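Local coordinates for protein haloacid dehalogenase-like hydrolase (Klebsiella pneumoniae subsp. pneumoniae, PDB 3PGV) that probably acts as a metal-dependent phosphatase of the Cof family in the haloacid dehalogenase-like superfamily, and holds a calcium ion in this crystal, at residues Glu129-Arg134 and Asn149-Glu154; Ile120-Tyr125 and Ser164-Thr169; Cys248-Ala253 and Glu265-Asn270. All blocks are in the same frame, centred on the assembly; numbering follows the deposited sequence.

Contact 1: residues Glu129-Arg134 and Asn149-Glu154. With EDO (1,2-ethanediol), chain I.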
loop_
_atom_site.group_PDB
_atom_site.type_symbol
_atom_site.label_atom_id
_atom_site.label_comp_id
_atom_site.label_asym_id
_atom_site.label_seq_id
_atom_site.Cartn_x
_atom_site.Cartn_y
_atom_site.Cartn_z
ATOM N N GLU A 129 2.710 -15.394 5.764
ATOM C CA GLU A 129 4.054 -15.792 5.335
ATOM C C GLU A 129 4.549 -15.050 4.110
ATOM O O GLU A 129 3.759 -14.657 3.248
ATOM C CB GLU A 129 4.142 -17.304 5.115
ATOM C CG GLU A 129 4.009 -18.116 6.389
ATOM C CD GLU A 129 4.270 -19.594 6.188
ATOM O OE1 GLU A 129 3.663 -20.183 5.261
ATOM O OE2 GLU A 129 5.090 -20.162 6.946
ATOM N N TRP A 130 5.867 -14.914 4.005
ATOM C CA TRP A 130 6.523 -14.274 2.894
ATOM C C TRP A 130 7.405 -15.279 2.196
ATOM O O TRP A 130 8.235 -15.924 2.839
ATOM C CB TRP A 130 7.323 -13.055 3.389
ATOM C CG TRP A 130 8.310 -12.479 2.417
ATOM C CD1 TRP A 130 8.175 -12.390 1.061
ATOM C CD2 TRP A 130 9.481 -11.705 2.756
ATOM N NE1 TRP A 130 9.244 -11.693 0.523
ATOM C CE2 TRP A 130 10.032 -11.223 1.546
ATOM C CE3 TRP A 130 10.111 -11.370 3.969
ATOM C CZ2 TRP A 130 11.220 -10.494 1.508
ATOM C CZ3 TRP A 130 11.284 -10.633 3.932
ATOM C CH2 TRP A 130 11.830 -10.203 2.714
ATOM N N TYR A 131 7.136 -15.514 0.894
ATOM C CA TYR A 131 7.895 -16.460 0.088
ATOM C C TYR A 131 8.694 -15.762 -0.983
ATOM O O TYR A 131 8.293 -14.710 -1.475
ATOM C CB TYR A 131 6.974 -17.531 -0.523
ATOM C CG TYR A 131 6.478 -18.536 0.490
ATOM C CD1 TYR A 131 5.298 -18.313 1.209
ATOM C CD2 TYR A 131 7.203 -19.693 0.766
ATOM C CE1 TYR A 131 4.840 -19.234 2.153
ATOM C CE2 TYR A 131 6.774 -20.603 1.731
ATOM C CZ TYR A 131 5.583 -20.377 2.414
ATOM O OH TYR A 131 5.138 -21.292 3.341
HETATM N N MSE A 132 9.827 -16.343 -1.343
HETATM C CA MSE A 132 10.734 -15.796 -2.341
HETATM C C MSE A 132 11.244 -16.954 -3.191
HETATM O O MSE A 132 11.488 -18.036 -2.655
HETATM C CB MSE A 132 11.895 -15.114 -1.634
HETATM C CG MSE A 132 12.259 -13.808 -2.216
HETATM SE SE MSE A 132 13.571 -12.870 -1.128
HETATM C CE MSE A 132 14.935 -14.114 -1.135
ATOM N N ASN A 133 11.335 -16.772 -4.525
ATOM C CA ASN A 133 11.755 -17.879 -5.402
ATOM C C ASN A 133 13.240 -18.200 -5.286
ATOM O O ASN A 133 13.628 -19.360 -5.443
ATOM C CB ASN A 133 11.330 -17.654 -6.863
ATOM C CG ASN A 133 11.964 -16.469 -7.539
ATOM O OD1 ASN A 133 12.396 -15.506 -6.897
ATOM N ND2 ASN A 133 11.904 -16.455 -8.861
ATOM N N ARG A 134 14.064 -17.190 -4.947
ATOM C CA ARG A 134 15.501 -17.374 -4.707
ATOM C C ARG A 134 16.062 -16.184 -3.934
ATOM O O ARG A 134 15.453 -15.122 -3.938
ATOM C CB ARG A 134 16.262 -17.579 -6.029
ATOM C CG ARG A 134 16.369 -16.333 -6.874
ATOM C CD ARG A 134 17.056 -16.630 -8.176
ATOM N NE ARG A 134 16.111 -16.652 -9.282
ATOM C CZ ARG A 134 15.825 -15.592 -10.024
ATOM N NH1 ARG A 134 16.429 -14.430 -9.794
ATOM N NH2 ARG A 134 14.934 -15.681 -11.002
ATOM N N ASN A 149 10.494 -12.725 8.013
ATOM C CA ASN A 149 11.483 -13.338 7.120
ATOM C C ASN A 149 10.849 -14.007 5.933
ATOM O O ASN A 149 9.657 -14.264 5.934
ATOM C CB ASN A 149 12.306 -14.352 7.872
ATOM C CG ASN A 149 13.018 -13.786 9.051
ATOM O OD1 ASN A 149 13.663 -12.722 8.984
ATOM N ND2 ASN A 149 12.959 -14.498 10.146
ATOM N N TYR A 150 11.648 -14.323 4.924
ATOM C CA TYR A 150 11.155 -15.043 3.767
ATOM C C TYR A 150 11.463 -16.522 3.923
ATOM O O TYR A 150 12.350 -16.891 4.697
ATOM C CB TYR A 150 11.794 -14.488 2.446
ATOM C CG TYR A 150 13.309 -14.635 2.383
ATOM C CD1 TYR A 150 13.901 -15.853 2.058
ATOM C CD2 TYR A 150 14.146 -13.546 2.614
ATOM C CE1 TYR A 150 15.288 -16.005 2.052
ATOM C CE2 TYR A 150 15.531 -13.679 2.586
ATOM C CZ TYR A 150 16.099 -14.908 2.283
ATOM O OH TYR A 150 17.463 -15.037 2.218
ATOM N N LYS A 151 10.690 -17.362 3.250
ATOM C CA LYS A 151 11.000 -18.754 3.027
ATOM C C LYS A 151 11.237 -18.888 1.536
ATOM O O LYS A 151 10.607 -18.177 0.760
ATOM C CB LYS A 151 9.819 -19.659 3.421
ATOM C CG LYS A 151 9.651 -19.922 4.898
ATOM C CD LYS A 151 8.607 -21.036 5.089
ATOM C CE LYS A 151 8.143 -21.218 6.500
ATOM N NZ LYS A 151 7.028 -22.198 6.575
ATOM N N LEU A 152 12.085 -19.809 1.123
ATOM C CA LEU A 152 12.290 -20.054 -0.304
ATOM C C LEU A 152 11.293 -21.067 -0.817
ATOM O O LEU A 152 10.826 -21.911 -0.051
ATOM C CB LEU A 152 13.725 -20.545 -0.577
ATOM C CG LEU A 152 14.849 -19.541 -0.301
ATOM C CD1 LEU A 152 16.192 -20.187 -0.481
ATOM C CD2 LEU A 152 14.725 -18.315 -1.194
ATOM N N TYR A 153 10.962 -21.004 -2.110
ATOM C CA TYR A 153 10.079 -22.004 -2.718
ATOM C C TYR A 153 10.588 -22.447 -4.083
ATOM O O TYR A 153 11.080 -21.628 -4.856
ATOM C CB TYR A 153 8.602 -21.509 -2.785
ATOM C CG TYR A 153 8.340 -20.475 -3.857
ATOM C CD1 TYR A 153 8.491 -19.116 -3.594
ATOM C CD2 TYR A 153 7.869 -20.845 -5.113
ATOM C CE1 TYR A 153 8.205 -18.154 -4.564
ATOM C CE2 TYR A 153 7.605 -19.895 -6.098
ATOM C CZ TYR A 153 7.790 -18.549 -5.823
ATOM O OH TYR A 153 7.554 -17.611 -6.796
ATOM N N GLU A 154 10.529 -23.746 -4.351
ATOM C CA GLU A 154 10.923 -24.304 -5.630
ATOM C C GLU A 154 9.686 -24.473 -6.516
ATOM O O GLU A 154 8.566 -24.464 -6.003
ATOM C CB GLU A 154 11.652 -25.643 -5.428
ATOM C CG GLU A 154 13.057 -25.485 -4.836
ATOM C CD GLU A 154 14.030 -24.692 -5.697
ATOM O OE1 GLU A 154 14.309 -25.127 -6.839
ATOM O OE2 GLU A 154 14.529 -23.646 -5.219
HETATM C C1 EDO I . 7.852 -16.876 6.382
HETATM O O1 EDO I . 8.151 -17.971 7.257
HETATM C C2 EDO I . 7.091 -15.814 7.169
HETATM O O2 EDO I . 7.053 -14.579 6.434
#
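Glu-129 crosses Lys-151 in a salt bridge: Lys-151 NZ meets Glu-129 OE2 at 2.8 Å on the syn side, 25° out of the carboxylate plane, while OE1 takes the hydroxyl proton of Tyr-131. At Trp-130 an ethanediol, probably from the crystallisation liquor, bridges the strands, its O2 accepting from Trp-130 N and donating to Asn-149 O; Trp-130 O accepts from Lys-151 N at 2.9 Å. One face of the indole carries Tyr-150 CB, 3.7 Å from the centroid of the six-membered ring, and the Tyr-150 ring turns its edge to that indole with the planes at 82°. Tyr-131 runs alongside Lys-151, Tyr-131 CE2 lying 3.6 Å from Lys-151 CB. Met-132, a selenomethionine, bends at its last torsion (chi3 59°) to set CE 3.5 Å from the centroid of the Tyr-150 ring (CH-pi); SE, over the same face at 4.1 Å, makes the Met-aromatic contact. Its backbone N donates to Lys-151 O, and its O accepts from Tyr-153 N. Asn-133 then lays CA over the Tyr-153 ring, whose hydroxyl bonds to Phe-111 O. This parallel pairing borders a mixed sheet, strand 150-152 outermost, in what is probably the cap domain of a Cof-type hydrolase.

Contact 2: residues Ile120-Tyr125 and Ser164-Thr169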
loop_
_atom_site.group_PDB
_atom_site.type_symbol
_atom_site.label_atom_id
_atom_site.label_comp_id
_atom_site.label_asym_id
_atom_site.label_seq_id
_atom_site.Cartn_x
_atom_site.Cartn_y
_atom_site.Cartn_z
ATOM N N ILE A 120 15.154 -10.746 -12.080
ATOM C CA ILE A 120 13.955 -10.572 -11.254
ATOM C C ILE A 120 13.858 -11.623 -10.127
ATOM O O ILE A 120 14.078 -12.811 -10.364
ATOM C CB ILE A 120 12.673 -10.562 -12.128
ATOM C CG1 ILE A 120 12.768 -9.515 -13.254
ATOM C CG2 ILE A 120 11.424 -10.351 -11.261
ATOM C CD1 ILE A 120 11.618 -9.620 -14.349
ATOM N N VAL A 121 13.485 -11.181 -8.922
ATOM C CA VAL A 121 13.143 -12.072 -7.814
ATOM C C VAL A 121 11.611 -12.036 -7.620
ATOM O O VAL A 121 11.015 -10.950 -7.607
ATOM C CB VAL A 121 13.896 -11.701 -6.492
ATOM C CG1 VAL A 121 13.345 -12.484 -5.301
ATOM C CG2 VAL A 121 15.405 -11.919 -6.635
ATOM N N THR A 122 10.971 -13.215 -7.553
ATOM C CA THR A 122 9.523 -13.292 -7.342
ATOM C C THR A 122 9.208 -13.431 -5.846
ATOM O O THR A 122 9.696 -14.360 -5.189
ATOM C CB THR A 122 8.909 -14.423 -8.169
ATOM O OG1 THR A 122 9.245 -14.226 -9.543
ATOM C CG2 THR A 122 7.365 -14.513 -8.001
ATOM N N ASN A 123 8.393 -12.508 -5.314
ATOM C CA ASN A 123 8.009 -12.516 -3.907
ATOM C C ASN A 123 6.529 -12.765 -3.773
ATOM O O ASN A 123 5.748 -12.311 -4.611
ATOM C CB ASN A 123 8.379 -11.203 -3.233
ATOM C CG ASN A 123 9.835 -10.887 -3.254
ATOM O OD1 ASN A 123 10.540 -11.097 -2.286
ATOM N ND2 ASN A 123 10.303 -10.298 -4.339
ATOM N N VAL A 124 6.130 -13.479 -2.714
ATOM C CA VAL A 124 4.730 -13.830 -2.490
ATOM C C VAL A 124 4.345 -13.580 -1.020
ATOM O O VAL A 124 5.060 -14.017 -0.114
ATOM C CB VAL A 124 4.470 -15.326 -2.883
ATOM C CG1 VAL A 124 3.033 -15.726 -2.598
ATOM C CG2 VAL A 124 4.828 -15.587 -4.341
ATOM N N TYR A 125 3.198 -12.913 -0.785
ATOM C CA TYR A 125 2.613 -12.853 0.555
ATOM C C TYR A 125 1.450 -13.820 0.610
ATOM O O TYR A 125 0.431 -13.587 -0.039
ATOM C CB TYR A 125 2.136 -11.437 0.921
ATOM C CG TYR A 125 3.247 -10.456 1.252
ATOM C CD1 TYR A 125 4.547 -10.898 1.506
ATOM C CD2 TYR A 125 2.982 -9.094 1.390
ATOM C CE1 TYR A 125 5.569 -10.002 1.803
ATOM C CE2 TYR A 125 3.994 -8.187 1.686
ATOM C CZ TYR A 125 5.287 -8.642 1.899
ATOM O OH TYR A 125 6.291 -7.739 2.201
ATOM N N SER A 164 -2.310 -12.659 -0.951
ATOM C CA SER A 164 -2.723 -11.250 -0.930
ATOM C C SER A 164 -2.053 -10.473 -2.065
ATOM O O SER A 164 -2.672 -9.595 -2.660
ATOM C CB SER A 164 -2.411 -10.615 0.425
ATOM O OG SER A 164 -1.052 -10.795 0.779
ATOM N N LYS A 165 -0.796 -10.816 -2.385
ATOM C CA LYS A 165 -0.086 -10.205 -3.500
ATOM C C LYS A 165 1.162 -10.964 -3.907
ATOM O O LYS A 165 1.740 -11.692 -3.108
ATOM C CB LYS A 165 0.249 -8.723 -3.226
ATOM C CG LYS A 165 1.310 -8.500 -2.179
ATOM C CD LYS A 165 1.679 -7.029 -2.117
ATOM C CE LYS A 165 2.892 -6.784 -1.275
ATOM N NZ LYS A 165 3.258 -5.357 -1.241
ATOM N N VAL A 166 1.559 -10.802 -5.171
ATOM C CA VAL A 166 2.837 -11.266 -5.685
ATOM C C VAL A 166 3.594 -10.021 -6.147
ATOM O O VAL A 166 2.983 -9.126 -6.745
ATOM C CB VAL A 166 2.673 -12.299 -6.849
ATOM C CG1 VAL A 166 4.043 -12.689 -7.439
ATOM C CG2 VAL A 166 1.907 -13.534 -6.386
ATOM N N PHE A 167 4.875 -9.900 -5.793
ATOM C CA PHE A 167 5.657 -8.734 -6.220
ATOM C C PHE A 167 7.013 -9.095 -6.768
ATOM O O PHE A 167 7.677 -9.991 -6.261
ATOM C CB PHE A 167 5.738 -7.660 -5.123
ATOM C CG PHE A 167 6.283 -8.112 -3.782
ATOM C CD1 PHE A 167 5.480 -8.818 -2.890
ATOM C CD2 PHE A 167 7.539 -7.702 -3.352
ATOM C CE1 PHE A 167 5.960 -9.181 -1.632
ATOM C CE2 PHE A 167 8.009 -8.048 -2.087
ATOM C CZ PHE A 167 7.214 -8.780 -1.231
ATOM N N PHE A 168 7.387 -8.449 -7.862
ATOM C CA PHE A 168 8.620 -8.722 -8.573
ATOM C C PHE A 168 9.627 -7.645 -8.302
ATOM O O PHE A 168 9.354 -6.467 -8.561
ATOM C CB PHE A 168 8.341 -8.853 -10.082
ATOM C CG PHE A 168 7.261 -9.870 -10.393
ATOM C CD1 PHE A 168 7.569 -11.221 -10.514
ATOM C CD2 PHE A 168 5.926 -9.481 -10.503
ATOM C CE1 PHE A 168 6.564 -12.165 -10.752
ATOM C CE2 PHE A 168 4.924 -10.425 -10.736
ATOM C CZ PHE A 168 5.250 -11.760 -10.868
ATOM N N THR A 169 10.764 -8.017 -7.678
ATOM C CA THR A 169 11.829 -7.058 -7.362
ATOM C C THR A 169 12.972 -7.182 -8.353
ATOM O O THR A 169 13.362 -8.292 -8.711
ATOM C CB THR A 169 12.277 -7.178 -5.884
ATOM O OG1 THR A 169 12.699 -8.512 -5.633
ATOM C CG2 THR A 169 11.157 -6.791 -4.891
#
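Asn-123 and Phe-167 are stacked across a hydrogen-bonded antiparallel pair; on the same face of the sheet Tyr-125 meets the Phe-167 ring and Thr-169 meets the amide. Phe-167 has CG wedged between its backbone N and carbonyl carbon (chi1 56°), which swings the ring across to the opposite strand; Asn-123 CB sits over its centre, 3.3 Å from the centroid, and the amide and ring planes are 10° apart, stacked face to face. This flat amide is held by both ends. ND2 donates in its own plane to Phe-167 O at 3.3 Å and to Thr-169 OG1 at 3.3 Å, while OD1 accepts from Arg-136 and Trp-130. Phe-167 O consequently takes two donors from one residue, since Asn-123 N binds it as well.

Farther along, Phe-167 presents its edge to the face of Tyr-125 in a T-shaped pair with planes 70° apart; CE1 of Phe-167 comes 3.6 Å from CE1 of Tyr-125, toward the rim of the tyrosine ring. Lys-165 lies alongside the same ring, its CE 3.5 Å from Tyr-125 CE2. NZ binds Glu-202 and, through Gly-62 O, reaches toward the domain with the calcium site; the lysine side chain is about 9 Å from that of Asp-29, a calcium ligand. Tyr-125 O closes this end by accepting from Ser-164 N.

The other face is largely apolar. Thr-122 CG2 meets Val-166 CG1 at 3.8 Å, and the Phe-168 ring receives Thr-122 OG1 and Ile-120 CG2 at its edge. Helix 173-187 packs on this face through Leu-179 and Met-183, with Phe-111 against Val-124. The pair forms the interior of the probable cap-domain sheet, strand 121-126 bonding onward to strand 129-132, and strand 163-169 to strand 200-205.

Contact 3: residues Cys248-Ala253 and Glu265-Asn270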
loop_
_atom_site.group_PDB
_atom_site.type_symbol
_atom_site.label_atom_id
_atom_site.label_comp_id
_atom_site.label_asym_id
_atom_site.label_seq_id
_atom_site.Cartn_x
_atom_site.Cartn_y
_atom_site.Cartn_z
ATOM N N CYS A 248 -4.170 14.244 -2.483
ATOM C CA CYS A 248 -2.924 15.031 -2.477
ATOM C C CYS A 248 -1.745 14.165 -2.856
ATOM O O CYS A 248 -1.531 13.112 -2.246
ATOM C CB CYS A 248 -2.706 15.695 -1.124
ATOM S SG CYS A 248 -3.927 16.948 -0.708
ATOM N N ILE A 249 -0.939 14.629 -3.818
ATOM C CA ILE A 249 0.287 13.943 -4.244
ATOM C C ILE A 249 1.503 14.587 -3.553
ATOM O O ILE A 249 1.618 15.814 -3.525
ATOM C CB ILE A 249 0.421 13.976 -5.808
ATOM C CG1 ILE A 249 -0.747 13.218 -6.487
ATOM C CG2 ILE A 249 1.793 13.432 -6.273
ATOM C CD1 ILE A 249 -0.748 13.313 -8.049
HETATM N N MSE A 250 2.387 13.761 -2.965
HETATM C CA MSE A 250 3.607 14.245 -2.297
HETATM C C MSE A 250 4.554 14.862 -3.318
HETATM O O MSE A 250 4.631 14.374 -4.449
HETATM C CB MSE A 250 4.322 13.080 -1.579
HETATM C CG MSE A 250 3.429 12.325 -0.599
HETATM SE SE MSE A 250 2.674 13.484 0.738
HETATM C CE MSE A 250 4.284 14.058 1.614
ATOM N N ALA A 251 5.333 15.888 -2.909
ATOM C CA ALA A 251 6.347 16.473 -3.799
ATOM C C ALA A 251 7.393 15.410 -4.169
ATOM O O ALA A 251 7.907 15.402 -5.297
ATOM C CB ALA A 251 7.029 17.659 -3.122
ATOM N N ASN A 252 7.661 14.474 -3.236
ATOM C CA ASN A 252 8.644 13.413 -3.436
ATOM C C ASN A 252 8.071 12.224 -4.214
ATOM O O ASN A 252 8.745 11.210 -4.362
ATOM C CB ASN A 252 9.191 12.958 -2.102
ATOM C CG ASN A 252 8.115 12.576 -1.112
ATOM O OD1 ASN A 252 7.477 13.429 -0.497
ATOM N ND2 ASN A 252 7.895 11.281 -0.938
ATOM N N ALA A 253 6.817 12.341 -4.697
ATOM C CA ALA A 253 6.145 11.253 -5.407
ATOM C C ALA A 253 6.812 10.922 -6.719
ATOM O O ALA A 253 7.476 11.778 -7.319
ATOM C CB ALA A 253 4.703 11.610 -5.649
ATOM N N GLU A 265 -3.709 18.001 -6.542
ATOM C CA GLU A 265 -2.800 18.917 -5.878
ATOM C C GLU A 265 -1.525 18.200 -5.464
ATOM O O GLU A 265 -1.581 17.101 -4.890
ATOM C CB GLU A 265 -3.481 19.538 -4.644
ATOM C CG GLU A 265 -2.635 20.587 -3.935
ATOM C CD GLU A 265 -3.204 21.095 -2.625
ATOM O OE1 GLU A 265 -4.233 20.548 -2.164
ATOM O OE2 GLU A 265 -2.599 22.018 -2.038
ATOM N N VAL A 266 -0.374 18.814 -5.756
ATOM C CA VAL A 266 0.913 18.311 -5.301
ATOM C C VAL A 266 1.332 19.123 -4.074
ATOM O O VAL A 266 1.445 20.348 -4.156
ATOM C CB VAL A 266 2.003 18.341 -6.422
ATOM C CG1 VAL A 266 3.350 17.855 -5.885
ATOM C CG2 VAL A 266 1.574 17.507 -7.623
ATOM N N ILE A 267 1.455 18.457 -2.915
ATOM C CA ILE A 267 1.868 19.131 -1.690
ATOM C C ILE A 267 3.371 18.964 -1.475
ATOM O O ILE A 267 4.068 18.478 -2.375
ATOM C CB ILE A 267 1.013 18.691 -0.458
ATOM C CG1 ILE A 267 1.269 17.207 -0.080
ATOM C CG2 ILE A 267 -0.465 18.970 -0.702
ATOM C CD1 ILE A 267 0.787 16.821 1.343
ATOM N N GLY A 268 3.866 19.399 -0.309
ATOM C CA GLY A 268 5.292 19.341 0.017
ATOM C C GLY A 268 5.848 17.930 0.162
ATOM O O GLY A 268 5.137 16.942 -0.058
ATOM N N SER A 269 7.124 17.833 0.520
ATOM C CA SER A 269 7.815 16.560 0.697
ATOM C C SER A 269 7.548 15.988 2.089
ATOM O O SER A 269 7.360 16.756 3.047
ATOM C CB SER A 269 9.321 16.763 0.501
ATOM O OG SER A 269 10.053 15.558 0.656
ATOM N N ASN A 270 7.646 14.652 2.239
ATOM C CA ASN A 270 7.548 14.033 3.570
ATOM C C ASN A 270 8.759 14.470 4.448
ATOM O O ASN A 270 8.687 14.413 5.680
ATOM C CB ASN A 270 7.453 12.493 3.471
ATOM C CG ASN A 270 8.676 11.834 2.898
ATOM O OD1 ASN A 270 9.334 12.359 1.991
ATOM N ND2 ASN A 270 8.982 10.632 3.380
#
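Met-250, a selenomethionine, curls back over Ile-267, its SE 3.9 Å from Ile-267 CD1. Two successive bends (chi2 -57°, chi3 -63°) return the chain toward the other segment, although its first bond leads away from it, and bring CE within 3.4 Å of Gly-268 O and close to Asn-270 N. Ile-267 CG2 reaches Cys-248 CB at 4.0 Å, while CD1 meets the selenium, so its two branches touch the residues that flank Ile-249.

Asn-252 and Asn-270 cross at about a right angle. Asn-252 OD1 accepts from Asn-270 N at 3.0 Å, with the donor 44° above the plane of the amide carbonyl. Each ND2 is bound outside the pair, that of Asn-252 to Gly-30 O and that of Asn-270 to Leu-33 O, which fixes how both amides are turned. The side chain of Asn-252 also lies about 4 Å from that of Asp-233, a calcium ligand, and may help to position it from the second shell.

Ile-249 pairs in parallel with Val-266 of the short, weakly bonded strand 265-266: Ile-249 N donates to Glu-265 O, and Ile-267 N to Ile-249 O at 2.7 Å. Beyond the strand, Ala-251, second residue of the type I turn Met-250 to Ala-253, donates through N to Gly-268 O at 3.0 Å, from well above the plane of that carbonyl. Ala-251 CB presses close to Ile-267 O, 3.2 Å away.

The contact closes a beta-alpha-beta unit, strand 246-249, helix 255-260 and strand 265-266, at the edge of the large sheet. Helix 255-260 lies on Ile-249, whereas helix 274-283 approaches Cys-248, Met-250 and Ile-267; strand 228-232 is the inner neighbour of strand 246-249.

Contacts 1 and 2 belong to one six-stranded mixed sheet, their centres 9 Å apart, and the hairpin of strands 121-126 and 129-132 joins them directly; along the chain contact 1 is nested inside the loop that contact 2 closes. Contact 3 comes later, in the eight-stranded sheet, with its centre about 34 Å from that of contact 1 and 27 Å from that of contact 2, on the opposite side of the chain's centre. Contact 3 finishes the edge of the sheet in the domain that carries the calcium site, consistent with a HAD-type core, whereas contacts 1 and 2 build the sheet of a probable cap.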